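Local coordinates for Low molecular weight protein-tyrosine-phosphatase YwlE (Bacillus subtilis subsp. subtilis, PDB 4KK3), which removes phosphate from phosphoarginine residues of many proteins, counteracting the arginine kinase McsB and restoring DNA binding by the repressor CtsR, at residues L134-L137 with L138-A142. Numbering follows the deposited sequence.
Sequences LEEL and LRQLA
Glu135 and Arg139 sit one helical turn apart and point the same way. Glu135 OE2 accepts a hydrogen bond from Arg139 NH2 at 3.2 Å, as part of a salt bridge. The oxygen uses its anti lone pair and meets the guanidinium at its edge, near its plane. The carboxylate and guanidinium planes are turned 46° apart. Glu135 has CG anti to its own N (chi1 -170°), and its extended chain brings the carboxylate alongside the arginine.

Leu138 N donates a hydrogen bond to Leu134 O at 2.8 Å. Leu138 CG, beside its backbone N (chi1 -65°), lies 3.0 Å from Leu134 O. Leu138 CD1 comes 4.1 Å from Leu134 CB. Leu137 O accepts from Leu141 N at 2.9 Å, and Leu137 CD2 lies 4.1 Å from Gln140 NE2.

Gln140 NE2 donates to Glu136 O at 3.2 Å, from above the carbonyl plane. A water links Glu136 OE2 to Gln140 NE2, weakly at the amide end.

Leu134 and Leu137 touch helix 105-110, Leu138 touches Ile24 of helix 13-28, and Leu141 touches both. Buried leucines at i, i+3, i+4 and i+7, with i to i+4 polar pairs on the more exposed side, mark an amphipathic helix, here 124-145 of the low molecular weight protein tyrosine phosphatase fold.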
loop_
_atom_site.group_PDB
_atom_site.type_symbol
_atom_site.label_atom_id
_atom_site.label_comp_id
_atom_site.label_asym_id
_atom_site.label_seq_id
_atom_site.Cartn_x
_atom_site.Cartn_y
_atom_site.Cartn_z
ATOM N N LEU A 134 -2.371 6.846 -6.521
ATOM C CA LEU A 134 -1.752 6.529 -5.244
ATOM C C LEU A 134 -1.090 7.753 -4.623
ATOM O O LEU A 134 -1.242 8.018 -3.427
ATOM C CB LEU A 134 -0.710 5.423 -5.413
ATOM C CG LEU A 134 -1.325 4.035 -5.572
ATOM C CD1 LEU A 134 -0.256 2.982 -5.823
ATOM C CD2 LEU A 134 -2.124 3.710 -4.289
ATOM N N GLU A 135 -0.340 8.481 -5.439
ATOM C CA GLU A 135 0.367 9.661 -4.944
ATOM C C GLU A 135 -0.580 10.637 -4.245
ATOM O O GLU A 135 -0.307 11.092 -3.131
ATOM C CB GLU A 135 1.124 10.348 -6.086
ATOM C CG GLU A 135 2.076 11.448 -5.626
ATOM C CD GLU A 135 2.917 11.988 -6.768
ATOM O OE1 GLU A 135 2.827 11.435 -7.887
ATOM O OE2 GLU A 135 3.669 12.962 -6.550
ATOM N N GLU A 136 -1.694 10.950 -4.895
ATOM C CA GLU A 136 -2.659 11.898 -4.355
ATOM C C GLU A 136 -3.248 11.412 -3.032
ATOM O O GLU A 136 -3.420 12.187 -2.094
ATOM C CB GLU A 136 -3.772 12.168 -5.373
ATOM C CG GLU A 136 -4.857 13.100 -4.868
ATOM C CD GLU A 136 -5.821 13.529 -5.955
ATOM O OE1 GLU A 136 -5.398 14.245 -6.888
ATOM O OE2 GLU A 136 -7.004 13.152 -5.873
ATOM N N LEU A 137 -3.557 10.121 -2.958
ATOM C CA LEU A 137 -4.096 9.544 -1.724
ATOM C C LEU A 137 -3.069 9.555 -0.596
ATOM O O LEU A 137 -3.386 9.825 0.575
ATOM C CB LEU A 137 -4.541 8.112 -1.991
ATOM C CG LEU A 137 -5.821 8.015 -2.824
ATOM C CD1 LEU A 137 -5.993 6.615 -3.400
ATOM C CD2 LEU A 137 -7.020 8.400 -1.976
ATOM N N LEU A 138 -1.826 9.269 -0.958
ATOM C CA LEU A 138 -0.767 9.102 0.024
ATOM C C LEU A 138 -0.283 10.443 0.559
ATOM O O LEU A 138 0.113 10.529 1.716
ATOM C CB LEU A 138 0.388 8.292 -0.564
ATOM C CG LEU A 138 -0.045 6.851 -0.887
ATOM C CD1 LEU A 138 1.030 6.155 -1.718
ATOM C CD2 LEU A 138 -0.359 6.043 0.362
ATOM N N ARG A 139 -0.334 11.481 -0.274
ATOM C CA ARG A 139 -0.085 12.836 0.220
ATOM C C ARG A 139 -1.116 13.250 1.265
ATOM O O ARG A 139 -0.757 13.846 2.284
ATOM C CB ARG A 139 -0.016 13.859 -0.919
ATOM C CG ARG A 139 1.225 13.683 -1.779
ATOM C CD ARG A 139 1.461 14.844 -2.718
ATOM N NE ARG A 139 2.633 14.600 -3.558
ATOM C CZ ARG A 139 3.890 14.787 -3.164
ATOM N NH1 ARG A 139 4.153 15.230 -1.940
ATOM N NH2 ARG A 139 4.890 14.534 -3.995
ATOM N N GLN A 140 -2.381 12.914 1.025
ATOM C CA GLN A 140 -3.439 13.210 1.991
ATOM C C GLN A 140 -3.261 12.383 3.257
ATOM O O GLN A 140 -3.465 12.894 4.355
ATOM C CB GLN A 140 -4.828 12.934 1.426
ATOM C CG GLN A 140 -5.195 13.620 0.132
ATOM C CD GLN A 140 -6.540 13.133 -0.399
ATOM O OE1 GLN A 140 -7.586 13.366 0.219
ATOM N NE2 GLN A 140 -6.516 12.434 -1.533
ATOM N N LEU A 141 -2.905 11.105 3.099
ATOM C CA LEU A 141 -2.653 10.233 4.239
ATOM C C LEU A 141 -1.611 10.836 5.170
ATOM O O LEU A 141 -1.788 10.860 6.386
ATOM C CB LEU A 141 -2.224 8.826 3.792
ATOM C CG LEU A 141 -1.904 7.796 4.888
ATOM C CD1 LEU A 141 -3.154 7.460 5.708
ATOM C CD2 LEU A 141 -1.314 6.510 4.301
ATOM N N ALA A 142 -0.522 11.324 4.588
ATOM C CA ALA A 142 0.540 11.946 5.353
ATOM C C ALA A 142 0.006 13.096 6.206
ATOM O O ALA A 142 0.268 13.154 7.404
ATOM C CB ALA A 142 1.629 12.419 4.429
HETATM O O HOH W 1 -7.650 11.401 -3.826
#